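Local coordinates for protein agmatinase (Deinococcus radiodurans, PDB 1WOG) that probably hydrolyses agmatine to putrescine and urea at a two-manganese centre, as a member of the agmatinase subfamily of the arginase family, at residues H138-D143 with Q222-S227; V36-A41 with D120-Y125; L146-T151 with V191-A196; D30-G35 with T79-G84. All coordinates share one frame; numbering follows the deposited sequence.

Interaction 1 (H138-D143 with Q222-S227); sequences HVVQLD and QNVYFS. With MN (manganese (II) ion), chain H; MN (manganese (II) ion), chain G.
His138 and Val224 open a run of parallel bridges that continues through Val139 with Tyr225 and Val140 with Phe226 to Gln141 with Ser227. Five backbone hydrogen bonds alternate along it: His138 N and Val140 N donate to the oxygens of Asn223 and Tyr225, Tyr225 N and Ser227 N return bonds to His138 and Val140, and Leu142 N ends the ladder on Ser227 O. The bond from Ser227 N to Val140 O is the straightest, 3.0 Å and 173° at the hydrogen.

Apolar contacts line the face bearing Val140. Its CG2 branch meets Val224 CG1 at 3.7 Å, whereas its CB sits at the edge of the Phe226 ring, 3.8 Å from CD2. Helix 251-264 covers this face through Phe226 and Leu142.

Both strands belong to the central parallel sheet of the arginase fold, whose strand order is 2-1-3-8-7-4-5-6, and manganese ligands lie at their C-terminal ends.

At the opposite end of the ladder a stack forms. A bend at chi2 (-82°) lays the Gln222 chain over the His138 imidazole, with CG 3.9 Å from the ring centroid in a CH-pi contact and the amide inclined 28° to the ring.

Polar side chains gather near the metals. Asp143 bridges them, OD1 2.2 Å from one manganese and OD2 2.1 Å from the other. The extended Gln141 donates a hydrogen bond from NE2 to Asp143 OD2 (3.2 Å), from above the carboxylate plane, which probably helps hold its orientation, while Thr178 holds OE1. Ser227 OG is hydrogen-bonded to Asp271 and to His121, a metal ligand.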
loop_
_atom_site.group_PDB
_atom_site.type_symbol
_atom_site.label_atom_id
_atom_site.label_comp_id
_atom_site.label_asym_id
_atom_site.label_seq_id
_atom_site.Cartn_x
_atom_site.Cartn_y
_atom_site.Cartn_z
ATOM N N HIS A 138 -38.172 7.719 14.504
ATOM C CA HIS A 138 -37.097 8.651 14.826
ATOM C C HIS A 138 -35.789 8.047 14.327
ATOM O O HIS A 138 -35.576 6.839 14.442
ATOM C CB HIS A 138 -36.966 8.865 16.345
ATOM C CG HIS A 138 -38.008 9.767 16.933
ATOM N ND1 HIS A 138 -37.693 10.914 17.626
ATOM C CD2 HIS A 138 -39.359 9.679 16.945
ATOM C CE1 HIS A 138 -38.804 11.497 18.041
ATOM N NE2 HIS A 138 -39.830 10.766 17.640
ATOM N N VAL A 139 -34.922 8.881 13.766
ATOM C CA VAL A 139 -33.622 8.404 13.312
ATOM C C VAL A 139 -32.546 9.084 14.145
ATOM O O VAL A 139 -32.606 10.292 14.385
ATOM C CB VAL A 139 -33.333 8.742 11.818
ATOM C CG1 VAL A 139 -31.853 8.448 11.499
ATOM C CG2 VAL A 139 -34.224 7.915 10.901
ATOM N N VAL A 140 -31.582 8.295 14.612
ATOM C CA VAL A 140 -30.446 8.821 15.362
ATOM C C VAL A 140 -29.288 8.556 14.414
ATOM O O VAL A 140 -28.938 7.411 14.141
ATOM C CB VAL A 140 -30.231 8.081 16.693
ATOM C CG1 VAL A 140 -28.885 8.464 17.290
ATOM C CG2 VAL A 140 -31.346 8.457 17.664
ATOM N N GLN A 141 -28.717 9.631 13.899
ATOM C CA GLN A 141 -27.648 9.549 12.915
ATOM C C GLN A 141 -26.297 10.079 13.400
ATOM O O GLN A 141 -26.207 11.208 13.876
ATOM C CB GLN A 141 -28.120 10.325 11.672
ATOM C CG GLN A 141 -27.045 10.848 10.736
ATOM C CD GLN A 141 -27.604 11.846 9.725
ATOM O OE1 GLN A 141 -28.697 12.394 9.912
ATOM N NE2 GLN A 141 -26.850 12.101 8.661
ATOM N N LEU A 142 -25.255 9.252 13.294
ATOM C CA LEU A 142 -23.901 9.676 13.661
ATOM C C LEU A 142 -23.287 10.036 12.315
ATOM O O LEU A 142 -23.266 9.209 11.407
ATOM C CB LEU A 142 -23.117 8.532 14.305
ATOM C CG LEU A 142 -23.664 8.004 15.636
ATOM C CD1 LEU A 142 -22.696 6.995 16.208
ATOM C CD2 LEU A 142 -23.866 9.147 16.615
ATOM N N ASP A 143 -22.770 11.252 12.180
ATOM C CA ASP A 143 -22.257 11.663 10.874
ATOM C C ASP A 143 -21.550 12.994 11.006
ATOM O O ASP A 143 -21.896 13.802 11.865
ATOM C CB ASP A 143 -23.460 11.843 9.928
ATOM C CG ASP A 143 -23.113 11.687 8.454
ATOM O OD1 ASP A 143 -22.039 12.145 8.013
ATOM O OD2 ASP A 143 -23.953 11.114 7.727
ATOM N N GLN A 222 -39.163 6.219 22.102
ATOM C CA GLN A 222 -39.511 6.356 20.691
ATOM C C GLN A 222 -39.037 5.144 19.901
ATOM O O GLN A 222 -38.227 4.352 20.386
ATOM C CB GLN A 222 -38.830 7.597 20.102
ATOM C CG GLN A 222 -39.007 8.873 20.901
ATOM C CD GLN A 222 -40.325 9.569 20.624
ATOM O OE1 GLN A 222 -41.142 9.090 19.838
ATOM N NE2 GLN A 222 -40.534 10.709 21.269
ATOM N N ASN A 223 -39.555 5.000 18.684
ATOM C CA ASN A 223 -39.121 3.929 17.799
ATOM C C ASN A 223 -37.922 4.571 17.111
ATOM O O ASN A 223 -38.063 5.603 16.445
ATOM C CB ASN A 223 -40.202 3.586 16.772
ATOM C CG ASN A 223 -41.371 2.848 17.391
ATOM O OD1 ASN A 223 -41.182 1.891 18.150
ATOM N ND2 ASN A 223 -42.588 3.279 17.065
ATOM N N VAL A 224 -36.751 3.967 17.279
ATOM C CA VAL A 224 -35.519 4.522 16.727
ATOM C C VAL A 224 -34.762 3.633 15.745
ATOM O O VAL A 224 -34.578 2.443 15.973
ATOM C CB VAL A 224 -34.543 4.904 17.876
ATOM C CG1 VAL A 224 -33.163 5.277 17.315
ATOM C CG2 VAL A 224 -35.116 6.068 18.677
ATOM N N TYR A 225 -34.316 4.250 14.656
ATOM C CA TYR A 225 -33.526 3.584 13.627
ATOM C C TYR A 225 -32.152 4.243 13.722
ATOM O O TYR A 225 -32.064 5.470 13.730
ATOM C CB TYR A 225 -34.125 3.860 12.246
ATOM C CG TYR A 225 -33.325 3.322 11.076
ATOM C CD1 TYR A 225 -33.643 2.091 10.492
ATOM C CD2 TYR A 225 -32.271 4.060 10.529
ATOM C CE1 TYR A 225 -32.939 1.614 9.391
ATOM C CE2 TYR A 225 -31.557 3.590 9.425
ATOM C CZ TYR A 225 -31.898 2.368 8.861
ATOM O OH TYR A 225 -31.206 1.900 7.764
ATOM N N PHE A 226 -31.097 3.438 13.817
ATOM C CA PHE A 226 -29.734 3.956 13.903
ATOM C C PHE A 226 -29.071 4.005 12.537
ATOM O O PHE A 226 -29.037 3.001 11.820
ATOM C CB PHE A 226 -28.857 3.061 14.788
ATOM C CG PHE A 226 -29.138 3.177 16.256
ATOM C CD1 PHE A 226 -29.294 2.033 17.029
ATOM C CD2 PHE A 226 -29.194 4.418 16.875
ATOM C CE1 PHE A 226 -29.500 2.123 18.403
ATOM C CE2 PHE A 226 -29.400 4.521 18.253
ATOM C CZ PHE A 226 -29.551 3.368 19.016
ATOM N N SER A 227 -28.537 5.168 12.184
ATOM C CA SER A 227 -27.810 5.302 10.930
ATOM C C SER A 227 -26.408 5.765 11.293
ATOM O O SER A 227 -26.203 6.917 11.683
ATOM C CB SER A 227 -28.468 6.319 9.995
ATOM O OG SER A 227 -27.801 6.299 8.746
HETATM MN MN MN H . -20.670 11.647 6.364
HETATM MN MN MN G . -23.586 10.499 5.755
#

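Interaction 2 (V36-A41 with D120-Y125); sequences VPFDIA and DHSVSY. With MN (manganese (II) ion), chain G.
The Phe38 ring and the Asp120 carboxylate stand nearly perpendicular, their planes 76° apart, where the loop after strand 31-36 meets an Asx turn headed by Asp120. One face of the ring has the backbone N of Ile40 above it, offset toward the rim. Ser122 OG approaches the ring obliquely, 3.4 Å from CE2. The other ring, His121, turns away from the contact: ND1 binds manganese at 2.0 Å, Ser124 OG lies in plane at its edge, and Phe163 meets it almost at right angles.

The turn follows strand 114-118, at the C-terminal edge of the arginase-fold sheet. Asp120 OD1 takes Ser122 N on its anti lone pair and the Ser122 hydroxyl on its syn lone pair, the latter at 2.6 Å from OG. With CG between the backbone N and carbonyl carbon (chi1 64°), OD2 accepts from Ala41 N across the contact at 3.0 Å, met on the syn side but 28° out of the carboxylate plane. Both oxygens are thus gripped, and the turn carries the metal ligand His121 on its next residue.

Two further links join the segments. Val36 and Val123 meet tip to tip, CG1 to CG1 at 3.6 Å, and Asp120 N donates to Phe38 O at 2.7 Å.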
loop_
_atom_site.group_PDB
_atom_site.type_symbol
_atom_site.label_atom_id
_atom_site.label_comp_id
_atom_site.label_asym_id
_atom_site.label_seq_id
_atom_site.Cartn_x
_atom_site.Cartn_y
_atom_site.Cartn_z
ATOM N N VAL A 36 -25.642 -4.025 1.236
ATOM C CA VAL A 36 -26.018 -3.203 0.096
ATOM C C VAL A 36 -24.722 -2.599 -0.439
ATOM O O VAL A 36 -24.366 -1.467 -0.101
ATOM C CB VAL A 36 -26.973 -2.072 0.515
ATOM C CG1 VAL A 36 -27.515 -1.365 -0.730
ATOM C CG2 VAL A 36 -28.112 -2.633 1.351
ATOM N N PRO A 37 -23.995 -3.359 -1.273
ATOM C CA PRO A 37 -22.722 -2.948 -1.873
ATOM C C PRO A 37 -22.903 -1.937 -2.996
ATOM O O PRO A 37 -22.547 -2.188 -4.144
ATOM C CB PRO A 37 -22.129 -4.272 -2.347
ATOM C CG PRO A 37 -23.335 -5.035 -2.768
ATOM C CD PRO A 37 -24.339 -4.741 -1.668
ATOM N N PHE A 38 -23.438 -0.779 -2.625
ATOM C CA PHE A 38 -23.734 0.304 -3.555
ATOM C C PHE A 38 -22.932 1.549 -3.169
ATOM O O PHE A 38 -23.059 2.042 -2.048
ATOM C CB PHE A 38 -25.242 0.589 -3.470
ATOM C CG PHE A 38 -25.732 1.662 -4.403
ATOM C CD1 PHE A 38 -26.326 1.327 -5.615
ATOM C CD2 PHE A 38 -25.644 3.006 -4.047
ATOM C CE1 PHE A 38 -26.830 2.314 -6.462
ATOM C CE2 PHE A 38 -26.143 4.003 -4.885
ATOM C CZ PHE A 38 -26.739 3.653 -6.093
ATOM N N ASP A 39 -22.106 2.058 -4.082
ATOM C CA ASP A 39 -21.328 3.255 -3.779
ATOM C C ASP A 39 -21.203 4.230 -4.942
ATOM O O ASP A 39 -20.317 5.085 -4.941
ATOM C CB ASP A 39 -19.919 2.891 -3.272
ATOM C CG ASP A 39 -19.017 2.299 -4.355
ATOM O OD1 ASP A 39 -19.379 2.338 -5.552
ATOM O OD2 ASP A 39 -17.918 1.798 -3.999
ATOM N N ILE A 40 -22.092 4.129 -5.925
ATOM C CA ILE A 40 -21.994 5.024 -7.069
ATOM C C ILE A 40 -22.646 6.385 -6.853
ATOM O O ILE A 40 -22.642 7.228 -7.752
ATOM C CB ILE A 40 -22.578 4.381 -8.349
ATOM C CG1 ILE A 40 -24.045 4.004 -8.137
ATOM C CG2 ILE A 40 -21.743 3.165 -8.743
ATOM C CD1 ILE A 40 -24.751 3.558 -9.416
ATOM N N ALA A 41 -23.186 6.613 -5.660
ATOM C CA ALA A 41 -23.839 7.884 -5.374
ATOM C C ALA A 41 -22.953 8.874 -4.627
ATOM O O ALA A 41 -23.302 10.047 -4.516
ATOM C CB ALA A 41 -25.136 7.647 -4.586
ATOM N N ASP A 120 -22.692 3.425 0.252
ATOM C CA ASP A 120 -22.608 4.835 0.623
ATOM C C ASP A 120 -23.895 5.218 1.350
ATOM O O ASP A 120 -24.835 4.426 1.416
ATOM C CB ASP A 120 -22.327 5.746 -0.599
ATOM C CG ASP A 120 -23.434 5.733 -1.640
ATOM O OD1 ASP A 120 -24.614 5.944 -1.281
ATOM O OD2 ASP A 120 -23.110 5.533 -2.837
ATOM N N HIS A 121 -23.946 6.418 1.913
ATOM C CA HIS A 121 -25.119 6.813 2.682
ATOM C C HIS A 121 -26.436 6.908 1.921
ATOM O O HIS A 121 -27.509 6.932 2.535
ATOM C CB HIS A 121 -24.847 8.130 3.420
ATOM C CG HIS A 121 -25.424 8.168 4.802
ATOM N ND1 HIS A 121 -24.917 8.969 5.803
ATOM C CD2 HIS A 121 -26.443 7.470 5.359
ATOM C CE1 HIS A 121 -25.597 8.759 6.918
ATOM N NE2 HIS A 121 -26.527 7.854 6.676
ATOM N N SER A 122 -26.375 6.941 0.595
ATOM C CA SER A 122 -27.607 7.036 -0.176
ATOM C C SER A 122 -28.498 5.816 0.053
ATOM O O SER A 122 -29.712 5.892 -0.138
ATOM C CB SER A 122 -27.308 7.184 -1.673
ATOM O OG SER A 122 -27.013 5.930 -2.276
ATOM N N VAL A 123 -27.907 4.697 0.475
ATOM C CA VAL A 123 -28.690 3.482 0.705
ATOM C C VAL A 123 -29.684 3.599 1.863
ATOM O O VAL A 123 -30.630 2.811 1.948
ATOM C CB VAL A 123 -27.783 2.246 0.967
ATOM C CG1 VAL A 123 -26.754 2.099 -0.153
ATOM C CG2 VAL A 123 -27.108 2.362 2.324
ATOM N N SER A 124 -29.485 4.569 2.754
ATOM C CA SER A 124 -30.395 4.731 3.889
ATOM C C SER A 124 -31.796 5.120 3.431
ATOM O O SER A 124 -32.774 4.836 4.116
ATOM C CB SER A 124 -29.861 5.775 4.875
ATOM O OG SER A 124 -28.675 5.319 5.508
ATOM N N TYR A 125 -31.897 5.759 2.270
ATOM C CA TYR A 125 -33.207 6.146 1.761
ATOM C C TYR A 125 -34.063 4.915 1.434
ATOM O O TYR A 125 -35.128 4.734 2.029
ATOM C CB TYR A 125 -33.059 7.065 0.537
ATOM C CG TYR A 125 -34.326 7.221 -0.280
ATOM C CD1 TYR A 125 -35.562 7.432 0.339
ATOM C CD2 TYR A 125 -34.290 7.143 -1.674
ATOM C CE1 TYR A 125 -36.733 7.554 -0.413
ATOM C CE2 TYR A 125 -35.454 7.263 -2.435
ATOM C CZ TYR A 125 -36.670 7.466 -1.797
ATOM O OH TYR A 125 -37.826 7.553 -2.542
HETATM MN MN MN G . -23.586 10.499 5.755
#

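Interaction 3 (L146-T151 with V191-A196); sequences LDFTDT and VAAARA. With MN (manganese (II) ion), chain G; 16D (hexane-1,6-diamine), chain I.
Val191 meets the loop through Leu146. Although its side chain sets off away from the loop, its backbone is close: Leu146 CD2 reaches Val191 CA at 3.6 Å, and the same methyl lies 3.8 Å from the CG2 branch. With Leu146 CG anti to the backbone N (chi1 -172°), the branched end points to the helix and CD2 does the touching. Ile201 of the edge strand 200-203 packs on both Leu146 and Val191, while Leu69 of a neighbouring subunit also packs on the valine.

Two residues on, Ala193 offers CB to the edge of the Phe148 ring, near its plane and 4.0 Å from CE2. Ala194 then gives the ring its second landing point, with CB 3.8 Å from Phe148 CD2 and N 3.7 Å from CE2, the latter approached obliquely. The Ala194 methyl also lies 4.1 Å from Leu146 CD2, so this single small side chain serves both loop residues. Short alanine side chains let the ring come right up to the helix backbone. Elsewhere the ring packs edge-to-face with His199 and against Phe163 and Cys167 of helix 162-169.

The side chains meet through carbon atoms alone, by van der Waals packing. Between the anchors Leu146 and Phe148, Asp147 has a positive phi (58°) and sends its carboxylate to the metal, OD2 binding manganese at 2.0 Å beside His121, Asp143 and Asp229. Hexane-1,6-diamine lies alongside, though its spacing from Asp147 OD1 is doubtful. This is the metal-ligand loop that follows strand 137-142 in the arginase fold, packed against helix 188-196.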
loop_
_atom_site.group_PDB
_atom_site.type_symbol
_atom_site.label_atom_id
_atom_site.label_comp_id
_atom_site.label_asym_id
_atom_site.label_seq_id
_atom_site.Cartn_x
_atom_site.Cartn_y
_atom_site.Cartn_z
ATOM N N LEU A 146 -24.735 16.381 7.353
ATOM C CA LEU A 146 -26.175 16.342 7.604
ATOM C C LEU A 146 -26.945 15.414 6.662
ATOM O O LEU A 146 -27.858 14.715 7.092
ATOM C CB LEU A 146 -26.758 17.764 7.533
ATOM C CG LEU A 146 -28.223 17.922 7.963
ATOM C CD1 LEU A 146 -28.375 17.547 9.433
ATOM C CD2 LEU A 146 -28.668 19.363 7.735
ATOM N N ASP A 147 -26.574 15.409 5.384
ATOM C CA ASP A 147 -27.236 14.566 4.387
ATOM C C ASP A 147 -28.739 14.826 4.275
ATOM O O ASP A 147 -29.543 13.889 4.175
ATOM C CB ASP A 147 -26.989 13.081 4.688
ATOM C CG ASP A 147 -25.524 12.694 4.554
ATOM O OD1 ASP A 147 -24.752 13.483 3.975
ATOM O OD2 ASP A 147 -25.146 11.600 5.015
ATOM N N PHE A 148 -29.114 16.100 4.278
ATOM C CA PHE A 148 -30.517 16.486 4.161
ATOM C C PHE A 148 -30.691 17.442 2.976
ATOM O O PHE A 148 -31.597 18.279 2.957
ATOM C CB PHE A 148 -30.993 17.165 5.449
ATOM C CG PHE A 148 -32.485 17.119 5.636
ATOM C CD1 PHE A 148 -33.133 15.900 5.797
ATOM C CD2 PHE A 148 -33.245 18.285 5.619
ATOM C CE1 PHE A 148 -34.523 15.841 5.935
ATOM C CE2 PHE A 148 -34.629 18.234 5.756
ATOM C CZ PHE A 148 -35.267 17.011 5.911
ATOM N N THR A 149 -29.816 17.300 1.986
ATOM C CA THR A 149 -29.847 18.143 0.793
ATOM C C THR A 149 -30.892 17.677 -0.220
ATOM O O THR A 149 -31.130 16.482 -0.381
ATOM C CB THR A 149 -28.456 18.165 0.120
ATOM O OG1 THR A 149 -27.551 18.906 0.946
ATOM C CG2 THR A 149 -28.521 18.805 -1.268
ATOM N N ASP A 150 -31.522 18.633 -0.898
ATOM C CA ASP A 150 -32.527 18.305 -1.899
ATOM C C ASP A 150 -31.808 17.808 -3.154
ATOM O O ASP A 150 -31.902 16.638 -3.503
ATOM C CB ASP A 150 -33.380 19.542 -2.210
ATOM C CG ASP A 150 -34.479 19.258 -3.219
ATOM O OD1 ASP A 150 -34.640 18.085 -3.628
ATOM O OD2 ASP A 150 -35.184 20.216 -3.602
ATOM N N THR A 151 -31.079 18.698 -3.823
ATOM C CA THR A 151 -30.342 18.321 -5.028
ATOM C C THR A 151 -28.874 18.698 -4.904
ATOM O O THR A 151 -28.536 19.736 -4.336
ATOM C CB THR A 151 -30.888 19.015 -6.291
ATOM O OG1 THR A 151 -32.277 18.710 -6.451
ATOM C CG2 THR A 151 -30.137 18.532 -7.512
ATOM N N VAL A 191 -29.709 22.611 6.181
ATOM C CA VAL A 191 -29.675 22.851 7.623
ATOM C C VAL A 191 -30.938 23.579 8.082
ATOM O O VAL A 191 -31.565 23.183 9.058
ATOM C CB VAL A 191 -28.438 23.688 8.023
ATOM C CG1 VAL A 191 -28.489 24.042 9.504
ATOM C CG2 VAL A 191 -27.168 22.903 7.715
ATOM N N ALA A 192 -31.315 24.640 7.372
ATOM C CA ALA A 192 -32.507 25.398 7.747
ATOM C C ALA A 192 -33.777 24.560 7.604
ATOM O O ALA A 192 -34.674 24.641 8.446
ATOM C CB ALA A 192 -32.611 26.671 6.908
ATOM N N ALA A 193 -33.855 23.757 6.546
ATOM C CA ALA A 193 -35.022 22.906 6.332
ATOM C C ALA A 193 -35.108 21.892 7.471
ATOM O O ALA A 193 -36.174 21.681 8.053
ATOM C CB ALA A 193 -34.915 22.181 4.988
ATOM N N ALA A 194 -33.982 21.265 7.796
ATOM C CA ALA A 194 -33.971 20.291 8.885
ATOM C C ALA A 194 -34.435 20.949 10.186
ATOM O O ALA A 194 -35.268 20.394 10.903
ATOM C CB ALA A 194 -32.568 19.704 9.062
ATOM N N ARG A 195 -33.904 22.131 10.491
ATOM C CA ARG A 195 -34.288 22.826 11.721
ATOM C C ARG A 195 -35.763 23.222 11.718
ATOM O O ARG A 195 -36.447 23.105 12.739
ATOM C CB ARG A 195 -33.428 24.080 11.940
ATOM C CG ARG A 195 -31.960 23.807 12.258
ATOM C CD ARG A 195 -31.231 25.110 12.574
ATOM N NE ARG A 195 -29.798 24.927 12.803
ATOM C CZ ARG A 195 -29.279 24.279 13.839
ATOM N NH1 ARG A 195 -30.071 23.740 14.759
ATOM N NH2 ARG A 195 -27.961 24.177 13.959
ATOM N N ALA A 196 -36.251 23.694 10.576
ATOM C CA ALA A 196 -37.645 24.112 10.470
ATOM C C ALA A 196 -38.596 22.933 10.648
ATOM O O ALA A 196 -39.765 23.123 10.983
ATOM C CB ALA A 196 -37.894 24.795 9.126
HETATM MN MN MN G . -23.586 10.499 5.755
HETATM N N1 16D I . -24.978 16.827 3.646
HETATM C C1 16D I . -24.129 17.093 2.435
HETATM C C2 16D I . -22.864 16.204 2.447
HETATM C C3 16D I . -23.168 14.790 2.831
HETATM C C4 16D I . -22.211 13.794 2.310
HETATM C C5 16D I . -22.666 12.487 2.765
HETATM C C6 16D I . -21.928 11.551 3.335
HETATM N N2 16D I . -20.616 11.597 3.154
#

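Interaction 4 (D30-G35 with T79-G84); sequences DVAALG and TFADAG
Asp30 and Thr79 exchange hydrogen bonds at the start of two neighbouring parallel strands. Asp30 N donates to Thr79 OG1 at 3.0 Å, and Thr79 N returns a bond to Asp30 OD2 at 2.9 Å, reaching it on the anti side of the carboxylate; the hydroxyl adds a weak bond to the same oxygen. OG1 can face Asp30 because it sits between the backbone N and the carbonyl carbon of Thr79 (chi1 60°).

The ladder follows. Val31 N and Ala33 N donate to Thr79 O and Ala81 O, Ala83 N returns to Ala33 O, and the bond from Ala81 N to Val31 O is weak at 129°. Beside it, Val31 lies over one face of the Phe80 ring, CB 3.9 Å from the centroid, in a CH-pi contact. On the other face of the sheet, Ala32 and Ala81 bring their CB atoms to 4.5 Å.

Beyond Ala83 the register slips by one: Gly35 N bonds Gly84 O at 2.9 Å, not the oxygen of Ala83, as in a beta bulge on strand 80-85. The positive phi of Gly84 (75°) favours glycine there, and an Asx turn, Gly84 N to Asp82 OD1 at 2.8 Å, holds the corner.

Further out, Arg56 pairs with Asp82 and Arg112 with Asp30, while helix 284-302 packs on Val31 and Phe80 and helix 93-108 covers Ala32, Leu34 and Ala83. Both carboxylates thus combine an arginine with backbone N-H groups, which would favour their charged forms and probably help hold the two ends of the pairing in register.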
loop_
_atom_site.group_PDB
_atom_site.type_symbol
_atom_site.label_atom_id
_atom_site.label_comp_id
_atom_site.label_asym_id
_atom_site.label_seq_id
_atom_site.Cartn_x
_atom_site.Cartn_y
_atom_site.Cartn_z
ATOM N N ASP A 30 -33.354 -13.306 15.734
ATOM C CA ASP A 30 -33.409 -12.062 16.487
ATOM C C ASP A 30 -32.742 -10.946 15.693
ATOM O O ASP A 30 -33.269 -9.837 15.607
ATOM C CB ASP A 30 -32.708 -12.226 17.834
ATOM C CG ASP A 30 -33.443 -13.182 18.756
ATOM O OD1 ASP A 30 -34.672 -13.019 18.908
ATOM O OD2 ASP A 30 -32.796 -14.086 19.328
ATOM N N VAL A 31 -31.585 -11.259 15.118
ATOM C CA VAL A 31 -30.810 -10.306 14.325
ATOM C C VAL A 31 -30.495 -10.872 12.946
ATOM O O VAL A 31 -30.069 -12.016 12.822
ATOM C CB VAL A 31 -29.460 -9.974 15.015
ATOM C CG1 VAL A 31 -28.707 -8.903 14.218
ATOM C CG2 VAL A 31 -29.704 -9.503 16.436
ATOM N N ALA A 32 -30.693 -10.058 11.911
ATOM C CA ALA A 32 -30.407 -10.482 10.545
ATOM C C ALA A 32 -29.652 -9.373 9.823
ATOM O O ALA A 32 -30.043 -8.204 9.885
ATOM C CB ALA A 32 -31.702 -10.796 9.803
ATOM N N ALA A 33 -28.571 -9.742 9.148
ATOM C CA ALA A 33 -27.768 -8.773 8.413
ATOM C C ALA A 33 -28.082 -8.829 6.924
ATOM O O ALA A 33 -28.369 -9.894 6.373
ATOM C CB ALA A 33 -26.280 -9.041 8.645
ATOM N N LEU A 34 -28.035 -7.665 6.280
ATOM C CA LEU A 34 -28.290 -7.547 4.851
ATOM C C LEU A 34 -27.308 -6.520 4.320
ATOM O O LEU A 34 -27.180 -5.425 4.883
ATOM C CB LEU A 34 -29.721 -7.067 4.587
ATOM C CG LEU A 34 -30.072 -6.826 3.111
ATOM C CD1 LEU A 34 -30.122 -8.146 2.353
ATOM C CD2 LEU A 34 -31.412 -6.126 3.024
ATOM N N GLY A 35 -26.618 -6.871 3.239
ATOM C CA GLY A 35 -25.646 -5.965 2.665
ATOM C C GLY A 35 -26.152 -5.235 1.437
ATOM O O GLY A 35 -26.988 -5.748 0.692
ATOM N N THR A 79 -30.231 -15.178 18.482
ATOM C CA THR A 79 -29.938 -15.796 17.192
ATOM C C THR A 79 -29.655 -14.791 16.079
ATOM O O THR A 79 -30.262 -13.720 16.021
ATOM C CB THR A 79 -31.092 -16.720 16.738
ATOM O OG1 THR A 79 -32.302 -15.964 16.622
ATOM C CG2 THR A 79 -31.297 -17.846 17.749
ATOM N N PHE A 80 -28.731 -15.166 15.198
ATOM C CA PHE A 80 -28.324 -14.334 14.066
ATOM C C PHE A 80 -28.501 -15.064 12.741
ATOM O O PHE A 80 -28.525 -16.296 12.686
ATOM C CB PHE A 80 -26.846 -13.935 14.186
ATOM C CG PHE A 80 -26.569 -12.875 15.217
ATOM C CD1 PHE A 80 -26.732 -13.136 16.574
ATOM C CD2 PHE A 80 -26.122 -11.616 14.825
ATOM C CE1 PHE A 80 -26.452 -12.155 17.530
ATOM C CE2 PHE A 80 -25.838 -10.628 15.769
ATOM C CZ PHE A 80 -26.004 -10.899 17.126
ATOM N N ALA A 81 -28.612 -14.283 11.674
ATOM C CA ALA A 81 -28.736 -14.809 10.323
ATOM C C ALA A 81 -28.107 -13.780 9.385
ATOM O O ALA A 81 -28.090 -12.590 9.692
ATOM C CB ALA A 81 -30.196 -15.013 9.961
ATOM N N ASP A 82 -27.570 -14.241 8.264
ATOM C CA ASP A 82 -26.984 -13.336 7.277
ATOM C C ASP A 82 -27.793 -13.549 6.002
ATOM O O ASP A 82 -27.691 -14.597 5.364
ATOM C CB ASP A 82 -25.509 -13.669 7.028
ATOM C CG ASP A 82 -24.826 -12.649 6.121
ATOM O OD1 ASP A 82 -25.518 -12.076 5.252
ATOM O OD2 ASP A 82 -23.602 -12.430 6.267
ATOM N N ALA A 83 -28.606 -12.560 5.644
ATOM C CA ALA A 83 -29.456 -12.651 4.456
ATOM C C ALA A 83 -28.725 -12.344 3.153
ATOM O O ALA A 83 -29.356 -12.210 2.100
ATOM C CB ALA A 83 -30.656 -11.722 4.608
ATOM N N GLY A 84 -27.402 -12.238 3.219
ATOM C CA GLY A 84 -26.627 -11.949 2.022
ATOM C C GLY A 84 -26.739 -10.497 1.592
ATOM O O GLY A 84 -26.978 -9.617 2.417
#

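How the interactions relate
The contacts lie in and around one parallel sheet: interaction 4 pairs its edge strand with a neighbour and interaction 1 two inner strands, whereas 2 and 3 involve loops and helices at its C-terminal side. Along the chain, interactions 4 and 2 alternate their segments; both close before interaction 1 opens, and interaction 3 falls between the two segments of interaction 1. The centres of interactions 1 and 4 are 19 Å apart. Interactions 1, 2 and 3, with centres 16 to 19 Å apart, converge on one manganese through Asp143, His121 and Asp147. The centres of interactions 3 and 4 lie 32 Å apart. Distant sequence regions thereby assemble the metal site.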